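Long-range contact in gala protein type 1, 3 or 4 (Legionella pneumophila subsp. pneumophila, PDB 4XA9), which probably binds a small GTPase and may stimulate its GTP hydrolysis, through a scaffold of leucine-rich repeats: residues D29-Q40 against N58-V69. Numbering follows the deposited sequence. Where two conformers were deposited one is given.
Sequences DNDIPLLCEFLQ and NGVKLFVNKTSV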
loop_
_atom_site.group_PDB
_atom_site.type_symbol
_atom_site.label_atom_id
_atom_site.label_comp_id
_atom_site.label_asym_id
_atom_site.label_seq_id
_atom_site.Cartn_x
_atom_site.Cartn_y
_atom_site.Cartn_z
ATOM N N ASP A 29 4.500 23.572 -6.643
ATOM C CA ASP A 29 4.113 24.004 -7.975
ATOM C C ASP A 29 5.169 24.889 -8.627
ATOM O O ASP A 29 5.424 24.761 -9.820
ATOM C CB ASP A 29 2.779 24.738 -7.927
ATOM C CG ASP A 29 1.650 23.850 -7.462
ATOM O OD1 ASP A 29 1.777 22.611 -7.565
ATOM O OD2 ASP A 29 0.633 24.392 -6.987
ATOM N N ASN A 30 5.784 25.748 -7.846
ATOM C CA ASN A 30 6.773 26.675 -8.331
ATOM C C ASN A 30 8.042 26.037 -8.805
ATOM O O ASN A 30 8.821 26.690 -9.384
ATOM C CB ASN A 30 7.064 27.745 -7.308
ATOM C CG ASN A 30 5.973 28.784 -7.253
ATOM O OD1 ASN A 30 5.254 28.968 -8.205
ATOM N ND2 ASN A 30 5.826 29.438 -6.115
ATOM N N ASP A 31 8.235 24.764 -8.503
ATOM C CA ASP A 31 9.441 24.041 -8.907
ATOM C C ASP A 31 9.257 23.419 -10.285
ATOM O O ASP A 31 10.209 22.930 -10.895
ATOM C CB ASP A 31 9.802 22.952 -7.899
ATOM C CG ASP A 31 10.206 23.520 -6.555
ATOM O OD1 ASP A 31 11.296 24.128 -6.469
ATOM O OD2 ASP A 31 9.442 23.339 -5.585
ATOM N N ILE A 32 8.026 23.438 -10.778
ATOM C CA ILE A 32 7.722 22.751 -12.031
ATOM C C ILE A 32 8.381 23.412 -13.256
ATOM O O ILE A 32 8.907 22.697 -14.109
ATOM C CB ILE A 32 6.192 22.628 -12.239
ATOM C CG1 ILE A 32 5.558 21.859 -11.073
ATOM C CG2 ILE A 32 5.879 21.922 -13.555
ATOM C CD1 ILE A 32 6.074 20.431 -10.913
ATOM N N PRO A 33 8.382 24.765 -13.348
ATOM C CA PRO A 33 9.091 25.364 -14.492
ATOM C C PRO A 33 10.553 24.938 -14.638
ATOM O O PRO A 33 10.967 24.628 -15.752
ATOM C CB PRO A 33 8.996 26.870 -14.211
ATOM C CG PRO A 33 7.713 27.013 -13.476
ATOM C CD PRO A 33 7.650 25.794 -12.579
ATOM N N LEU A 34 11.319 24.918 -13.549
ATOM C CA LEU A 34 12.712 24.469 -13.624
ATOM C C LEU A 34 12.784 23.020 -14.088
ATOM O O LEU A 34 13.592 22.673 -14.950
ATOM C CB LEU A 34 13.414 24.624 -12.274
ATOM C CG LEU A 34 14.850 24.095 -12.203
ATOM C CD1 LEU A 34 15.740 24.801 -13.218
ATOM C CD2 LEU A 34 15.405 24.277 -10.802
ATOM N N LEU A 35 11.940 22.178 -13.504
ATOM C CA LEU A 35 11.831 20.784 -13.923
ATOM C C LEU A 35 11.642 20.644 -15.441
ATOM O O LEU A 35 12.379 19.906 -16.102
ATOM C CB LEU A 35 10.666 20.113 -13.197
ATOM C CG LEU A 35 10.286 18.731 -13.718
ATOM C CD1 LEU A 35 11.419 17.747 -13.435
ATOM C CD2 LEU A 35 8.976 18.265 -13.099
ATOM N N CYS A 36 10.658 21.356 -15.989
ATOM C CA CYS A 36 10.355 21.255 -17.415
ATOM C C CYS A 36 11.498 21.770 -18.276
ATOM O O CYS A 36 11.741 21.258 -19.369
ATOM C CB CYS A 36 9.070 22.013 -17.749
ATOM S SG CYS A 36 7.596 21.266 -17.017
ATOM N N GLU A 37 12.195 22.787 -17.783
ATOM C CA GLU A 37 13.353 23.310 -18.485
ATOM C C GLU A 37 14.419 22.238 -18.614
ATOM O O GLU A 37 14.995 22.038 -19.685
ATOM C CB GLU A 37 13.920 24.527 -17.757
ATOM C CG GLU A 37 13.909 25.766 -18.594
ATOM C CD GLU A 37 14.761 26.871 -18.013
ATOM O OE1 GLU A 37 14.947 26.904 -16.774
ATOM O OE2 GLU A 37 15.252 27.695 -18.812
ATOM N N PHE A 38 14.679 21.541 -17.514
ATOM C CA PHE A 38 15.661 20.469 -17.512
ATOM C C PHE A 38 15.243 19.339 -18.455
ATOM O O PHE A 38 16.078 18.790 -19.179
ATOM C CB PHE A 38 15.862 19.938 -16.091
ATOM C CG PHE A 38 16.933 18.892 -15.977
ATOM C CD1 PHE A 38 18.266 19.257 -15.822
ATOM C CD2 PHE A 38 16.610 17.545 -16.001
ATOM C CE1 PHE A 38 19.253 18.302 -15.708
ATOM C CE2 PHE A 38 17.591 16.583 -15.891
ATOM C CZ PHE A 38 18.919 16.963 -15.744
ATOM N N LEU A 39 13.958 18.997 -18.447
ATOM C CA LEU A 39 13.449 17.928 -19.312
ATOM C C LEU A 39 13.528 18.323 -20.785
ATOM O O LEU A 39 13.823 17.489 -21.634
ATOM C CB LEU A 39 12.010 17.569 -18.940
ATOM C CG LEU A 39 11.837 16.886 -17.577
ATOM C CD1 LEU A 39 10.366 16.831 -17.197
ATOM C CD2 LEU A 39 12.436 15.483 -17.586
ATOM N N GLN A 40 13.276 19.596 -21.081
ATOM C CA GLN A 40 13.376 20.096 -22.454
ATOM C C GLN A 40 14.819 20.073 -22.952
ATOM O O GLN A 40 15.069 19.885 -24.143
ATOM C CB GLN A 40 12.800 21.509 -22.547
ATOM C CG GLN A 40 11.286 21.527 -22.473
ATOM C CD GLN A 40 10.729 22.903 -22.201
ATOM O OE1 GLN A 40 11.450 23.804 -21.761
ATOM N NE2 GLN A 40 9.437 23.080 -22.467
ATOM N N ASN A 58 -2.185 23.357 -9.837
ATOM C CA ASN A 58 -1.446 24.437 -10.479
ATOM C C ASN A 58 -0.105 23.971 -11.034
ATOM O O ASN A 58 0.354 24.455 -12.071
ATOM C CB ASN A 58 -1.242 25.585 -9.499
ATOM C CG ASN A 58 -2.496 26.408 -9.312
ATOM O OD1 ASN A 58 -3.372 26.425 -10.181
ATOM N ND2 ASN A 58 -2.592 27.099 -8.181
ATOM N N GLY A 59 0.514 23.022 -10.340
ATOM C CA GLY A 59 1.773 22.458 -10.787
ATOM C C GLY A 59 1.579 21.630 -12.034
ATOM O O GLY A 59 2.419 21.635 -12.933
ATOM N N VAL A 60 0.462 20.910 -12.084
ATOM C CA VAL A 60 0.107 20.136 -13.264
ATOM C C VAL A 60 -0.080 21.050 -14.474
ATOM O O VAL A 60 0.404 20.748 -15.565
ATOM C CB VAL A 60 -1.173 19.316 -13.034
ATOM C CG1 VAL A 60 -1.636 18.673 -14.335
ATOM C CG2 VAL A 60 -0.937 18.252 -11.970
ATOM N N LYS A 61 -0.774 22.171 -14.279
ATOM C CA LYS A 61 -0.968 23.149 -15.359
ATOM C C LYS A 61 0.357 23.637 -15.931
ATOM O O LYS A 61 0.444 23.983 -17.110
ATOM C CB LYS A 61 -1.784 24.352 -14.873
ATOM C CG LYS A 61 -3.256 24.051 -14.646
ATOM C CD LYS A 61 -4.028 25.311 -14.294
ATOM C CE LYS A 61 -5.518 25.020 -14.170
ATOM N NZ LYS A 61 -6.290 26.249 -13.836
ATOM N N LEU A 62 1.382 23.668 -15.083
ATOM C CA LEU A 62 2.707 24.123 -15.488
ATOM C C LEU A 62 3.495 23.014 -16.150
ATOM O O LEU A 62 4.527 23.258 -16.771
ATOM C CB LEU A 62 3.474 24.658 -14.277
ATOM C CG LEU A 62 2.842 25.908 -13.665
ATOM C CD1 LEU A 62 3.582 26.353 -12.418
ATOM C CD2 LEU A 62 2.824 27.022 -14.705
ATOM N N PHE A 63 3.012 21.784 -16.013
ATOM C CA PHE A 63 3.738 20.642 -16.542
ATOM C C PHE A 63 3.196 20.155 -17.878
ATOM O O PHE A 63 3.958 19.765 -18.763
ATOM C CB PHE A 63 3.712 19.485 -15.543
ATOM C CG PHE A 63 4.349 18.238 -16.067
ATOM C CD1 PHE A 63 5.728 18.093 -16.040
ATOM C CD2 PHE A 63 3.579 17.215 -16.595
ATOM C CE1 PHE A 63 6.329 16.956 -16.528
ATOM C CE2 PHE A 63 4.173 16.067 -17.089
ATOM C CZ PHE A 63 5.550 15.936 -17.058
ATOM N N VAL A 64 1.876 20.156 -18.011
ATOM C CA VAL A 64 1.222 19.480 -19.130
ATOM C C VAL A 64 1.601 20.064 -20.490
ATOM O O VAL A 64 1.632 21.288 -20.676
ATOM C CB VAL A 64 -0.305 19.500 -18.940
ATOM C CG1 VAL A 64 -1.025 19.133 -20.227
ATOM C CG2 VAL A 64 -0.687 18.523 -17.822
ATOM N N ASN A 65 1.926 19.164 -21.422
ATOM C CA ASN A 65 2.307 19.514 -22.790
ATOM C C ASN A 65 3.552 20.400 -22.871
ATOM O O ASN A 65 3.722 21.161 -23.823
ATOM C CB ASN A 65 1.125 20.181 -23.505
ATOM C CG ASN A 65 0.004 19.198 -23.796
ATOM O OD1 ASN A 65 0.259 18.072 -24.219
ATOM N ND2 ASN A 65 -1.236 19.605 -23.535
ATOM N N LYS A 66 4.426 20.281 -21.874
ATOM C CA LYS A 66 5.705 20.988 -21.873
ATOM C C LYS A 66 6.823 20.092 -22.385
ATOM O O LYS A 66 7.821 20.569 -22.912
ATOM C CB LYS A 66 6.059 21.477 -20.463
ATOM C CG LYS A 66 5.203 22.615 -19.959
ATOM C CD LYS A 66 5.748 23.944 -20.448
ATOM C CE LYS A 66 4.819 25.096 -20.088
ATOM N NZ LYS A 66 4.677 25.272 -18.620
ATOM N N THR A 67 6.651 18.788 -22.198
ATOM C CA THR A 67 7.719 17.820 -22.419
ATOM C C THR A 67 7.213 16.615 -23.208
ATOM O O THR A 67 6.022 16.510 -23.492
ATOM C CB THR A 67 8.307 17.312 -21.083
ATOM O OG1 THR A 67 7.392 16.390 -20.478
ATOM C CG2 THR A 67 8.552 18.470 -20.117
ATOM N N SER A 68 8.117 15.698 -23.540
ATOM C CA SER A 68 7.732 14.477 -24.242
ATOM C C SER A 68 7.656 13.283 -23.288
ATOM O O SER A 68 7.683 12.126 -23.718
ATOM C CB SER A 68 8.707 14.186 -25.386
ATOM O OG SER A 68 8.628 15.190 -26.385
ATOM N N VAL A 69 7.562 13.571 -21.992
ATOM C CA VAL A 69 7.374 12.529 -20.988
ATOM C C VAL A 69 6.097 11.741 -21.278
ATOM O O VAL A 69 5.021 12.324 -21.415
ATOM C CB VAL A 69 7.308 13.129 -19.577
ATOM C CG1 VAL A 69 6.694 12.132 -18.592
ATOM C CG2 VAL A 69 8.701 13.551 -19.129
HETATM O O HOH W 1 0.296 27.205 -6.865
#
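F63 enters the 29-40 segment as a knob among I32, L35, C36 and L39, a compact example of how neighbouring helices pack on the outer face of a leucine-rich repeat solenoid. Its CG lies anti to the backbone N (chi1 175°), which carries the ring in between helix 32-40 and the sheet, against L48 of strand 47-49. L39 CD1 comes to the ring edge, 4.1 Å from F63 CE1, whereas C36 SG approaches obliquely, 3.8 Å from F63 CD1, in a sulfur-aromatic contact. I32 turns its CG2 branch to the last turn of helix 58-63, 3.7 Å from L62 CB, and T67 CG2 fits against L39 CB.

Where D29 meets G59, the backbones come close because G59 has no side chain: its CA lies 4.0 Å from D29 CA, and the aspartate carboxylate rests against its backbone. D29 OD2 is hydrogen-bonded to T56 OG1, and a water joins it to N58 ND2.

At the far end, Q40 stretches its extended chain across to the turn after helix 58-63, where NE2 donates to K66 O (3.0 Å, 161° at the hydrogen). K66 itself folds back, NZ reaching L62 O from above the carbonyl plane.

An apolar core thus carries most of the contact, with one direct hydrogen bond at the Q40 end and a water bridge at D29, consistent with side-chain fit, more than polar bonding, setting the 25° angle between 32-40 and 58-63.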